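Local coordinates for protein flap endonuclease 1 (Methanocaldococcus jannaschii, PDB 1A76) that cleaves 5'-flap DNA structures and acts as a magnesium-dependent 5'-3' exonuclease in DNA replication and repair, at residues W77-G81 with S151-A157; S158-K162 with A176-P182; K22-D27 with D165-S171. All blocks are in the same frame, centred on the assembly; numbering follows the deposited sequence.

Interaction 1: W77-G81 with S151-A157; sequences WVFDG and SEGEAQA
Val78 puts both of its methyl groups against the first turn of helix 153-162. CG1, anti to the backbone N (chi1 -170°), points at the helix backbone and lies 3.5 Å from Gly153 O. It also touches the aliphatic part of Gln156, with Val78 CG1 3.6 Å from Gln156 CG, the two side chains crossing at about a right angle. The amide of Gln156 then turns off, and its NE2 bonds to Thr271 O. On the other branch, Val78 CG2 meets Ala157 CB at 4.1 Å, one residue further along the helix. Phe79 sets its side chain on the far side, where the ring touches Lys136 and Leu139 of helix 129-142, and brings its carbonyl to this contact, with Phe79 O 3.9 Å from Gly153 CA. Here strand 74-79 of the parallel core of the sheet ends, and the helix begins beside that end, as in PIN-like nucleases, whose acidic residues gather at the C-terminal edge of the strands. Asp80 follows directly: with CG anti to the carbonyl carbon (chi1 -79°), its OD1 is brought to the N-H of Gly153 and accepts it at 2.7 Å, on the anti side of the carboxylate and 25° out of its plane. Gly153, without a side chain, lets the carboxylate come this close to the helix start, where Glu152 is the N-cap. An alanine in place of Asp80 removes the carboxylate, and the N-H of Gly153 would probably be left without this acceptor and the predicted metal site without one of its acids. Asp80 is a predicted magnesium ligand, and Glu152 and Glu154 are established ones; Glu154 OE1, 4.1 Å from Asp80 OD1, binds a manganese ion.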
ATOM      1  N   TRP A  77      -3.141   3.897  -9.293  1.00 14.70           N
ATOM      2  CA  TRP A  77      -3.230   2.877  -8.264  1.00 12.27           C
ATOM      3  C   TRP A  77      -2.250   1.732  -8.507  1.00 12.07           C
ATOM      4  O   TRP A  77      -2.119   1.226  -9.623  1.00 12.79           O
ATOM      5  CB  TRP A  77      -4.667   2.343  -8.193  1.00 11.34           C
ATOM      6  CG  TRP A  77      -5.604   3.295  -7.522  1.00 10.60           C
ATOM      7  CD1 TRP A  77      -6.067   4.485  -8.019  1.00  9.07           C
ATOM      8  CD2 TRP A  77      -6.172   3.158  -6.213  1.00  8.52           C
ATOM      9  NE1 TRP A  77      -6.884   5.090  -7.098  1.00 10.46           N
ATOM     10  CE2 TRP A  77      -6.968   4.301  -5.983  1.00  8.62           C
ATOM     11  CE3 TRP A  77      -6.084   2.179  -5.211  1.00  4.77           C
ATOM     12  CZ2 TRP A  77      -7.678   4.495  -4.788  1.00  9.26           C
ATOM     13  CZ3 TRP A  77      -6.783   2.371  -4.025  1.00  7.38           C
ATOM     14  CH2 TRP A  77      -7.574   3.521  -3.824  1.00  8.91           C
ATOM     15  N   VAL A  78      -1.558   1.330  -7.451  1.00 12.27           N
ATOM     16  CA  VAL A  78      -0.596   0.247  -7.552  1.00 11.26           C
ATOM     17  C   VAL A  78      -0.998  -0.919  -6.666  1.00 13.65           C
ATOM     18  O   VAL A  78      -1.114  -0.790  -5.440  1.00  9.82           O
ATOM     19  CB  VAL A  78       0.816   0.717  -7.161  1.00 12.66           C
ATOM     20  CG1 VAL A  78       1.825  -0.345  -7.516  1.00 10.54           C
ATOM     21  CG2 VAL A  78       1.156   1.998  -7.882  1.00 11.59           C
ATOM     22  N   PHE A  79      -1.202  -2.072  -7.297  1.00 12.63           N
ATOM     23  CA  PHE A  79      -1.598  -3.258  -6.570  1.00 14.07           C
ATOM     24  C   PHE A  79      -0.453  -4.252  -6.453  1.00 12.54           C
ATOM     25  O   PHE A  79       0.541  -4.148  -7.170  1.00 12.10           O
ATOM     26  CB  PHE A  79      -2.825  -3.868  -7.241  1.00 12.81           C
ATOM     27  CG  PHE A  79      -4.052  -3.001  -7.128  1.00 13.98           C
ATOM     28  CD1 PHE A  79      -4.872  -3.071  -5.996  1.00 13.62           C
ATOM     29  CD2 PHE A  79      -4.377  -2.095  -8.138  1.00 17.60           C
ATOM     30  CE1 PHE A  79      -5.995  -2.251  -5.869  1.00 17.24           C
ATOM     31  CE2 PHE A  79      -5.496  -1.269  -8.026  1.00 19.88           C
ATOM     32  CZ  PHE A  79      -6.308  -1.344  -6.892  1.00 19.66           C
ATOM     33  N   ASP A  80      -0.590  -5.190  -5.522  1.00 14.62           N
ATOM     34  CA  ASP A  80       0.441  -6.192  -5.266  1.00 17.22           C
ATOM     35  C   ASP A  80       0.493  -7.275  -6.331  1.00 20.57           C
ATOM     36  O   ASP A  80       1.555  -7.839  -6.608  1.00 20.52           O
ATOM     37  CB  ASP A  80       0.197  -6.879  -3.913  1.00 18.49           C
ATOM     38  CG  ASP A  80       0.648  -6.045  -2.729  1.00 19.75           C
ATOM     39  OD1 ASP A  80       1.356  -5.049  -2.926  1.00 23.88           O
ATOM     40  OD2 ASP A  80       0.292  -6.389  -1.587  1.00 22.08           O
ATOM     41  N   GLY A  81      -0.648  -7.565  -6.942  1.00 22.67           N
ATOM     42  CA  GLY A  81      -0.672  -8.647  -7.910  1.00 29.81           C
ATOM     43  C   GLY A  81      -0.603  -9.872  -7.014  1.00 35.15           C
ATOM     44  O   GLY A  81       0.403 -10.579  -6.956  1.00 34.21           O
ATOM     45  N   SER A 151       5.531  -7.818  -7.602  1.00 25.70           N
ATOM     46  CA  SER A 151       5.422  -8.328  -6.239  1.00 28.40           C
ATOM     47  C   SER A 151       4.841  -7.274  -5.294  1.00 29.70           C
ATOM     48  O   SER A 151       3.642  -6.990  -5.332  1.00 30.14           O
ATOM     49  CB  SER A 151       6.794  -8.787  -5.741  1.00 31.13           C
ATOM     50  OG  SER A 151       7.766  -8.627  -6.760  1.00 36.17           O
ATOM     51  N   GLU A 152       5.692  -6.689  -4.454  1.00 30.70           N
ATOM     52  CA  GLU A 152       5.252  -5.671  -3.500  1.00 29.28           C
ATOM     53  C   GLU A 152       4.835  -4.381  -4.192  1.00 26.25           C
ATOM     54  O   GLU A 152       5.616  -3.775  -4.924  1.00 26.93           O
ATOM     55  CB  GLU A 152       6.364  -5.366  -2.494  1.00 33.00           C
ATOM     56  CG  GLU A 152       6.659  -6.517  -1.540  1.00 37.20           C
ATOM     57  CD  GLU A 152       5.855  -6.433  -0.257  1.00 41.26           C
ATOM     58  OE1 GLU A 152       4.633  -6.693  -0.301  1.00 43.74           O
ATOM     59  OE2 GLU A 152       6.449  -6.107   0.797  1.00 44.27           O
ATOM     60  N   GLY A 153       3.599  -3.961  -3.944  1.00 23.98           N
ATOM     61  CA  GLY A 153       3.099  -2.744  -4.554  1.00 21.60           C
ATOM     62  C   GLY A 153       3.830  -1.511  -4.056  1.00 21.00           C
ATOM     63  O   GLY A 153       4.031  -0.567  -4.806  1.00 20.15           O
ATOM     64  N   GLU A 154       4.223  -1.515  -2.788  1.00 18.88           N
ATOM     65  CA  GLU A 154       4.934  -0.373  -2.221  1.00 16.35           C
ATOM     66  C   GLU A 154       6.269  -0.200  -2.921  1.00 11.84           C
ATOM     67  O   GLU A 154       6.757   0.917  -3.054  1.00 13.00           O
ATOM     68  CB  GLU A 154       5.147  -0.552  -0.715  1.00 18.34           C
ATOM     69  CG  GLU A 154       5.977  -1.749  -0.353  1.00 25.39           C
ATOM     70  CD  GLU A 154       5.146  -2.899   0.161  1.00 27.86           C
ATOM     71  OE1 GLU A 154       4.100  -3.199  -0.449  1.00 34.05           O
ATOM     72  OE2 GLU A 154       5.548  -3.506   1.178  1.00 33.59           O
ATOM     73  N   ALA A 155       6.858  -1.311  -3.366  1.00  7.69           N
ATOM     74  CA  ALA A 155       8.135  -1.264  -4.078  1.00  8.37           C
ATOM     75  C   ALA A 155       7.939  -0.709  -5.469  1.00  8.49           C
ATOM     76  O   ALA A 155       8.752   0.064  -5.944  1.00  9.06           O
ATOM     77  CB  ALA A 155       8.757  -2.645  -4.172  1.00  6.37           C
ATOM     78  N   GLN A 156       6.864  -1.121  -6.129  1.00 11.99           N
ATOM     79  CA  GLN A 156       6.570  -0.640  -7.475  1.00 11.61           C
ATOM     80  C   GLN A 156       6.276   0.856  -7.439  1.00  9.29           C
ATOM     81  O   GLN A 156       6.737   1.611  -8.294  1.00 10.67           O
ATOM     82  CB  GLN A 156       5.366  -1.384  -8.067  1.00 14.12           C
ATOM     83  CG  GLN A 156       4.892  -0.823  -9.401  1.00 14.46           C
ATOM     84  CD  GLN A 156       5.896  -1.034 -10.529  1.00 14.25           C
ATOM     85  OE1 GLN A 156       6.666  -1.997 -10.521  1.00 17.14           O
ATOM     86  NE2 GLN A 156       5.884  -0.134 -11.506  1.00 14.04           N
ATOM     87  N   ALA A 157       5.515   1.284  -6.440  1.00  9.37           N
ATOM     88  CA  ALA A 157       5.158   2.698  -6.305  1.00  8.96           C
ATOM     89  C   ALA A 157       6.397   3.540  -6.038  1.00 13.37           C
ATOM     90  O   ALA A 157       6.533   4.656  -6.564  1.00 13.03           O
ATOM     91  CB  ALA A 157       4.144   2.879  -5.175  1.00  7.02           C
TER

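Interaction 2: S158-K162 with A176-P182; sequences SYMAK and ALLYGAP
Ser158, in the middle of helix 153-162, fits its short side chain into the turn formed by 176-182. The helix links strand 146-148 to strand 168-170, which are parallel members of one sheet, in a beta-alpha-beta unit; the turn belongs to the next connection, leading from strand 168-170 to strand 183-186. From the helix, Ser158 CB comes up against two carbons of the turn, lying 3.6 Å from Tyr179 CB and 3.8 Å from Ala181 CB. Its tip goes deeper: Ser158 OG is 3.5 Å from Tyr179 CB and also abuts the methyl groups of Ala176 and Ala181. The hydroxyl makes no hydrogen bond to the turn. With OG beside the backbone N (chi1 -57°) it folds back along its own helix and bonds to Glu154 O, one turn earlier, so the hydroxyl is satisfied within the helix while OG also packs against the turn. Ala176 O, near this hydroxyl, is already gripped by two N-H groups, those of Tyr179 and Ala181, which reach it from opposite faces of its plane and close the turn. Beyond Tyr179 CB the ring leads away from Ser158 toward Glu152 and Glu154, the magnesium ligands at the head of the helix. Gly180 takes a positive phi of 87°, a backbone shape suited to glycine, and the chain of Lys162 passes this corner, with Lys162 CD 3.4 Å from Tyr179 O. Further on, the proline ring closes against the last residues of the helix: Pro182 CD rests 3.8 Å from Ala161 CB and 3.7 Å from Lys162 N, whose own N-H is given to Ser158 O at 2.7 Å.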
ATOM      1  N   SER A 158       7.297   3.014  -5.210  1.00 10.27           N
ATOM      2  CA  SER A 158       8.515   3.744  -4.897  1.00 12.53           C
ATOM      3  C   SER A 158       9.344   3.938  -6.165  1.00 12.39           C
ATOM      4  O   SER A 158       9.840   5.041  -6.431  1.00 10.68           O
ATOM      5  CB  SER A 158       9.330   2.995  -3.835  1.00 10.33           C
ATOM      6  OG  SER A 158       8.551   2.785  -2.666  1.00 12.17           O
ATOM      7  N   TYR A 159       9.485   2.869  -6.947  1.00 14.21           N
ATOM      8  CA  TYR A 159      10.245   2.923  -8.203  1.00 13.92           C
ATOM      9  C   TYR A 159       9.682   3.986  -9.151  1.00 14.63           C
ATOM     10  O   TYR A 159      10.434   4.736  -9.791  1.00 16.42           O
ATOM     11  CB  TYR A 159      10.215   1.548  -8.888  1.00 12.86           C
ATOM     12  CG  TYR A 159      10.693   1.530 -10.326  1.00 17.51           C
ATOM     13  CD1 TYR A 159      12.042   1.718 -10.634  1.00 16.44           C
ATOM     14  CD2 TYR A 159       9.806   1.256 -11.378  1.00 19.62           C
ATOM     15  CE1 TYR A 159      12.506   1.625 -11.956  1.00 17.89           C
ATOM     16  CE2 TYR A 159      10.261   1.160 -12.706  1.00 17.46           C
ATOM     17  CZ  TYR A 159      11.612   1.344 -12.980  1.00 19.83           C
ATOM     18  OH  TYR A 159      12.083   1.250 -14.269  1.00 17.59           O
ATOM     19  N   MET A 160       8.359   4.051  -9.250  1.00 12.63           N
ATOM     20  CA  MET A 160       7.717   5.033 -10.130  1.00 13.20           C
ATOM     21  C   MET A 160       8.006   6.457  -9.649  1.00 11.12           C
ATOM     22  O   MET A 160       8.165   7.395 -10.445  1.00  9.43           O
ATOM     23  CB  MET A 160       6.209   4.790 -10.172  1.00 11.56           C
ATOM     24  CG  MET A 160       5.822   3.453 -10.828  1.00 12.80           C
ATOM     25  SD  MET A 160       4.203   2.787 -10.357  1.00 12.39           S
ATOM     26  CE  MET A 160       3.102   3.854 -11.264  1.00 10.88           C
ATOM     27  N   ALA A 161       8.072   6.619  -8.335  1.00 11.18           N
ATOM     28  CA  ALA A 161       8.344   7.934  -7.763  1.00 11.54           C
ATOM     29  C   ALA A 161       9.812   8.269  -7.975  1.00 14.21           C
ATOM     30  O   ALA A 161      10.155   9.393  -8.331  1.00 14.47           O
ATOM     31  CB  ALA A 161       8.000   7.943  -6.276  1.00  9.24           C
ATOM     32  N   LYS A 162      10.678   7.286  -7.758  1.00 18.05           N
ATOM     33  CA  LYS A 162      12.106   7.506  -7.938  1.00 20.67           C
ATOM     34  C   LYS A 162      12.395   7.948  -9.374  1.00 21.73           C
ATOM     35  O   LYS A 162      13.194   8.863  -9.605  1.00 23.27           O
ATOM     36  CB  LYS A 162      12.881   6.232  -7.597  1.00 21.49           C
ATOM     37  CG  LYS A 162      13.395   6.213  -6.165  1.00 22.57           C
ATOM     38  CD  LYS A 162      13.584   4.801  -5.642  1.00 26.18           C
ATOM     39  CE  LYS A 162      14.897   4.208  -6.115  1.00 27.57           C
ATOM     40  NZ  LYS A 162      14.699   2.825  -6.648  1.00 32.24           N
ATOM     41  N   ALA A 176       7.772   2.865   2.268  1.00 12.47           N
ATOM     42  CA  ALA A 176       8.167   3.251   0.913  1.00 12.15           C
ATOM     43  C   ALA A 176       9.540   3.930   0.908  1.00 11.55           C
ATOM     44  O   ALA A 176      10.265   3.896  -0.087  1.00 11.78           O
ATOM     45  CB  ALA A 176       7.127   4.195   0.318  1.00  8.78           C
ATOM     46  N   LEU A 177       9.879   4.566   2.021  1.00  8.94           N
ATOM     47  CA  LEU A 177      11.148   5.258   2.162  1.00  8.81           C
ATOM     48  C   LEU A 177      12.294   4.251   2.043  1.00  9.19           C
ATOM     49  O   LEU A 177      13.339   4.546   1.466  1.00  8.14           O
ATOM     50  CB  LEU A 177      11.208   5.958   3.528  1.00  8.70           C
ATOM     51  CG  LEU A 177      10.204   7.100   3.752  1.00  9.88           C
ATOM     52  CD1 LEU A 177      10.275   7.582   5.192  1.00  9.99           C
ATOM     53  CD2 LEU A 177      10.505   8.262   2.786  1.00  9.22           C
ATOM     54  N   LEU A 178      12.078   3.055   2.585  1.00 10.56           N
ATOM     55  CA  LEU A 178      13.088   1.994   2.551  1.00 10.96           C
ATOM     56  C   LEU A 178      13.409   1.518   1.134  1.00 11.51           C
ATOM     57  O   LEU A 178      14.501   0.986   0.883  1.00  8.76           O
ATOM     58  CB  LEU A 178      12.631   0.815   3.414  1.00  9.53           C
ATOM     59  CG  LEU A 178      12.535   1.137   4.907  1.00 10.86           C
ATOM     60  CD1 LEU A 178      12.078  -0.090   5.672  1.00  5.34           C
ATOM     61  CD2 LEU A 178      13.890   1.600   5.411  1.00  6.99           C
ATOM     62  N   TYR A 179      12.465   1.715   0.211  1.00 11.59           N
ATOM     63  CA  TYR A 179      12.680   1.319  -1.182  1.00 13.40           C
ATOM     64  C   TYR A 179      13.231   2.487  -1.984  1.00 11.38           C
ATOM     65  O   TYR A 179      13.324   2.431  -3.208  1.00 14.29           O
ATOM     66  CB  TYR A 179      11.379   0.838  -1.833  1.00 14.51           C
ATOM     67  CG  TYR A 179      10.868  -0.464  -1.276  1.00 14.30           C
ATOM     68  CD1 TYR A 179      10.007  -0.473  -0.187  1.00 15.56           C
ATOM     69  CD2 TYR A 179      11.240  -1.686  -1.845  1.00 12.70           C
ATOM     70  CE1 TYR A 179       9.526  -1.652   0.332  1.00 15.70           C
ATOM     71  CE2 TYR A 179      10.754  -2.889  -1.325  1.00 11.22           C
ATOM     72  CZ  TYR A 179       9.899  -2.857  -0.232  1.00 15.08           C
ATOM     73  OH  TYR A 179       9.433  -4.021   0.338  1.00 16.91           O
ATOM     74  N   GLY A 180      13.610   3.549  -1.293  1.00 11.66           N
ATOM     75  CA  GLY A 180      14.158   4.689  -1.995  1.00  9.84           C
ATOM     76  C   GLY A 180      13.135   5.698  -2.491  1.00 11.24           C
ATOM     77  O   GLY A 180      13.479   6.568  -3.290  1.00 10.36           O
ATOM     78  N   ALA A 181      11.881   5.581  -2.057  1.00 10.15           N
ATOM     79  CA  ALA A 181      10.869   6.552  -2.482  1.00 10.37           C
ATOM     80  C   ALA A 181      11.341   7.938  -2.027  1.00 11.25           C
ATOM     81  O   ALA A 181      11.579   8.158  -0.838  1.00 10.33           O
ATOM     82  CB  ALA A 181       9.536   6.238  -1.852  1.00  4.84           C
ATOM     83  N   PRO A 182      11.448   8.897  -2.959  1.00 12.22           N
ATOM     84  CA  PRO A 182      11.907  10.233  -2.556  1.00 11.60           C
ATOM     85  C   PRO A 182      10.911  10.946  -1.650  1.00 12.51           C
ATOM     86  O   PRO A 182      11.292  11.712  -0.771  1.00 13.03           O
ATOM     87  CB  PRO A 182      12.110  10.973  -3.884  1.00 12.21           C
ATOM     88  CG  PRO A 182      11.973   9.935  -4.952  1.00 12.14           C
ATOM     89  CD  PRO A 182      11.134   8.839  -4.396  1.00  8.60           C
TER

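Interaction 3: K22-D27 with D165-S171; sequences KKVAID and DVWAVVS
Ala25 is held through both its N and its O by strand 168-170: its N donates to Ala168 O at 2.9 Å, and its O accepts from Val170 N, the donor tilted 27° from the carbonyl plane. Asp27 N to Val170 O, also 2.9 Å, continues the parallel ladder, whereas Trp167 N to Lys23 O at 2.8 Å falls one residue out of the regular pattern, its donor well above the carbonyl plane, and the buried Ala168 N has no partner in the model. On one face Val170 CG2 sits 3.6 Å from Val24 CB, with Ile26 alongside Val170; on the other, Ala25 CB meets Val166 CG2 under helix 153-162. Before strand 23-27, Lys22 lies over the indole, its CE 3.5 Å from the centroid of the Trp167 five-membered ring and its NZ in cation-pi range; Arg183 makes a second cation-pi contact with Trp167. At the C-terminal ends a water links Asp27 OD2 to Ser171 OG. Helix 28-38 and the loop after Ser171 position these groups: Asp27 OD1 caps Asn30 N, while Ser171 OG bonds to Asp173 N. The side chain of Asp27, a predicted magnesium ligand, stays about 4 Å from the manganese ion at its nearest, consistent with a role beside the ion by way of water rather than as a direct ligand in this crystal.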
ATOM      1  N   LYS A  22      -0.124  17.621  -8.449  1.00 14.56           N
ATOM      2  CA  LYS A  22       0.862  16.553  -8.343  1.00 15.12           C
ATOM      3  C   LYS A  22       0.341  15.198  -8.804  1.00 16.46           C
ATOM      4  O   LYS A  22      -0.857  14.914  -8.744  1.00 15.35           O
ATOM      5  CB  LYS A  22       1.357  16.413  -6.896  1.00 15.74           C
ATOM      6  CG  LYS A  22       2.169  17.602  -6.344  1.00 12.96           C
ATOM      7  CD  LYS A  22       3.234  18.097  -7.325  1.00 18.85           C
ATOM      8  CE  LYS A  22       4.333  18.875  -6.596  1.00 14.33           C
ATOM      9  NZ  LYS A  22       4.754  20.116  -7.326  1.00 18.20           N
ATOM     10  N   LYS A  23       1.254  14.369  -9.288  1.00 16.66           N
ATOM     11  CA  LYS A  23       0.911  13.019  -9.707  1.00 17.54           C
ATOM     12  C   LYS A  23       1.358  12.150  -8.532  1.00 17.68           C
ATOM     13  O   LYS A  23       2.392  12.435  -7.917  1.00 16.99           O
ATOM     14  CB  LYS A  23       1.700  12.628 -10.957  1.00 20.33           C
ATOM     15  CG  LYS A  23       1.300  13.384 -12.230  1.00 23.46           C
ATOM     16  CD  LYS A  23       1.998  12.785 -13.447  1.00 29.56           C
ATOM     17  CE  LYS A  23       2.368  13.851 -14.472  1.00 34.59           C
ATOM     18  NZ  LYS A  23       2.501  13.279 -15.846  1.00 40.26           N
ATOM     19  N   VAL A  24       0.588  11.116  -8.200  1.00 16.26           N
ATOM     20  CA  VAL A  24       0.972  10.239  -7.087  1.00 13.17           C
ATOM     21  C   VAL A  24       0.708   8.775  -7.394  1.00 14.74           C
ATOM     22  O   VAL A  24      -0.221   8.445  -8.125  1.00 15.30           O
ATOM     23  CB  VAL A  24       0.185  10.553  -5.775  1.00 10.49           C
ATOM     24  CG1 VAL A  24       0.715  11.831  -5.132  1.00  9.59           C
ATOM     25  CG2 VAL A  24      -1.334  10.669  -6.068  1.00 12.63           C
ATOM     26  N   ALA A  25       1.532   7.899  -6.830  1.00 14.57           N
ATOM     27  CA  ALA A  25       1.330   6.466  -6.994  1.00 14.08           C
ATOM     28  C   ALA A  25       0.717   6.033  -5.663  1.00 15.04           C
ATOM     29  O   ALA A  25       1.322   6.211  -4.608  1.00 15.42           O
ATOM     30  CB  ALA A  25       2.660   5.752  -7.233  1.00 13.32           C
ATOM     31  N   ILE A  26      -0.494   5.500  -5.705  1.00 14.12           N
ATOM     32  CA  ILE A  26      -1.151   5.070  -4.480  1.00 14.34           C
ATOM     33  C   ILE A  26      -0.863   3.617  -4.115  1.00 14.22           C
ATOM     34  O   ILE A  26      -1.034   2.723  -4.938  1.00 14.47           O
ATOM     35  CB  ILE A  26      -2.680   5.215  -4.569  1.00 14.32           C
ATOM     36  CG1 ILE A  26      -3.067   6.684  -4.720  1.00 16.79           C
ATOM     37  CG2 ILE A  26      -3.322   4.650  -3.290  1.00 16.85           C
ATOM     38  CD1 ILE A  26      -4.490   6.884  -5.132  1.00 16.09           C
ATOM     39  N   ASP A  27      -0.425   3.386  -2.880  1.00 14.90           N
ATOM     40  CA  ASP A  27      -0.188   2.024  -2.419  1.00 14.60           C
ATOM     41  C   ASP A  27      -1.595   1.437  -2.243  1.00 11.90           C
ATOM     42  O   ASP A  27      -2.259   1.665  -1.225  1.00 11.06           O
ATOM     43  CB  ASP A  27       0.552   2.017  -1.084  1.00 16.20           C
ATOM     44  CG  ASP A  27       0.799   0.609  -0.572  1.00 19.40           C
ATOM     45  OD1 ASP A  27      -0.019  -0.293  -0.859  1.00 16.91           O
ATOM     46  OD2 ASP A  27       1.812   0.404   0.119  1.00 16.24           O
ATOM     47  N   ASP A 165       8.083   9.666 -12.464  1.00 16.79           N
ATOM     48  CA  ASP A 165       6.805   9.523 -13.143  1.00 17.19           C
ATOM     49  C   ASP A 165       5.693  10.073 -12.251  1.00 19.12           C
ATOM     50  O   ASP A 165       4.649  10.520 -12.735  1.00 18.21           O
ATOM     51  CB  ASP A 165       6.556   8.055 -13.482  1.00 17.84           C
ATOM     52  CG  ASP A 165       7.312   7.613 -14.722  1.00 17.57           C
ATOM     53  OD1 ASP A 165       7.946   8.472 -15.384  1.00 20.05           O
ATOM     54  OD2 ASP A 165       7.275   6.411 -15.034  1.00 21.73           O
ATOM     55  N   VAL A 166       5.923  10.023 -10.939  1.00 17.55           N
ATOM     56  CA  VAL A 166       4.974  10.551  -9.964  1.00 17.11           C
ATOM     57  C   VAL A 166       5.790  11.289  -8.914  1.00 17.22           C
ATOM     58  O   VAL A 166       6.969  10.992  -8.709  1.00 14.41           O
ATOM     59  CB  VAL A 166       4.153   9.430  -9.270  1.00 18.40           C
ATOM     60  CG1 VAL A 166       3.231   8.766 -10.275  1.00 19.39           C
ATOM     61  CG2 VAL A 166       5.094   8.413  -8.622  1.00 19.94           C
ATOM     62  N   TRP A 167       5.150  12.238  -8.239  1.00 14.98           N
ATOM     63  CA  TRP A 167       5.812  13.050  -7.226  1.00 12.87           C
ATOM     64  C   TRP A 167       6.031  12.335  -5.891  1.00 13.86           C
ATOM     65  O   TRP A 167       7.017  12.585  -5.193  1.00 13.17           O
ATOM     66  CB  TRP A 167       4.989  14.306  -6.987  1.00 10.04           C
ATOM     67  CG  TRP A 167       5.678  15.336  -6.156  1.00 13.01           C
ATOM     68  CD1 TRP A 167       6.800  16.049  -6.485  1.00 12.59           C
ATOM     69  CD2 TRP A 167       5.264  15.806  -4.874  1.00 12.97           C
ATOM     70  NE1 TRP A 167       7.109  16.941  -5.479  1.00 14.59           N
ATOM     71  CE2 TRP A 167       6.180  16.812  -4.479  1.00 14.63           C
ATOM     72  CE3 TRP A 167       4.205  15.478  -4.014  1.00 13.18           C
ATOM     73  CZ2 TRP A 167       6.065  17.489  -3.266  1.00 13.66           C
ATOM     74  CZ3 TRP A 167       4.098  16.151  -2.813  1.00 15.03           C
ATOM     75  CH2 TRP A 167       5.023  17.147  -2.450  1.00 13.18           C
ATOM     76  N   ALA A 168       5.103  11.451  -5.538  1.00 13.31           N
ATOM     77  CA  ALA A 168       5.201  10.737  -4.282  1.00 12.66           C
ATOM     78  C   ALA A 168       4.351   9.482  -4.241  1.00 14.37           C
ATOM     79  O   ALA A 168       3.521   9.218  -5.135  1.00  8.55           O
ATOM     80  CB  ALA A 168       4.796  11.666  -3.123  1.00 11.20           C
ATOM     81  N   VAL A 169       4.575   8.712  -3.182  1.00 11.95           N
ATOM     82  CA  VAL A 169       3.820   7.494  -2.940  1.00 10.30           C
ATOM     83  C   VAL A 169       2.810   7.849  -1.848  1.00  9.83           C
ATOM     84  O   VAL A 169       3.158   8.460  -0.837  1.00  9.44           O
ATOM     85  CB  VAL A 169       4.751   6.354  -2.441  1.00  8.32           C
ATOM     86  CG1 VAL A 169       3.925   5.188  -1.895  1.00  5.94           C
ATOM     87  CG2 VAL A 169       5.665   5.899  -3.579  1.00  5.05           C
ATOM     88  N   VAL A 170       1.550   7.506  -2.071  1.00 11.54           N
ATOM     89  CA  VAL A 170       0.520   7.757  -1.080  1.00  9.74           C
ATOM     90  C   VAL A 170       0.342   6.474  -0.264  1.00 10.47           C
ATOM     91  O   VAL A 170       0.112   5.395  -0.815  1.00  7.17           O
ATOM     92  CB  VAL A 170      -0.802   8.155  -1.752  1.00 11.68           C
ATOM     93  CG1 VAL A 170      -1.939   8.140  -0.730  1.00 10.33           C
ATOM     94  CG2 VAL A 170      -0.658   9.533  -2.377  1.00 14.46           C
ATOM     95  N   SER A 171       0.487   6.593   1.051  1.00 12.25           N
ATOM     96  CA  SER A 171       0.356   5.449   1.938  1.00 13.48           C
ATOM     97  C   SER A 171       0.341   5.901   3.401  1.00 14.68           C
ATOM     98  O   SER A 171       0.734   7.019   3.706  1.00 14.23           O
ATOM     99  CB  SER A 171       1.525   4.484   1.717  1.00 14.09           C
ATOM    100  OG  SER A 171       1.457   3.402   2.637  1.00 15.56           O
TER
HETATM  101  O   HOH W   1       3.169   1.761   1.736  1.00 14.28           O
HETATM  102  O   HOH W   2      -2.289   4.069  -0.029  1.00 21.02           O

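The three contacts lie 10 to 12 Å apart between centres, around helix 153-162 and the parallel part of the sheet. Interactions 1 and 2 use successive halves of that helix. Interactions 1 and 3 reach the same sheet through neighbouring strands 74-79 and 23-27, joined by a probable hydrogen bond from Val78 N to Ile26 O. Along the chain, interaction 1 is nested in the loop closed by interaction 3 and closes before interaction 2 opens, whereas interactions 2 and 3 alternate. Interactions 1 and 3 each bind the N-domain to the I-domain, so that acids distant in sequence, some of them only predicted ligands, come together near the metal site.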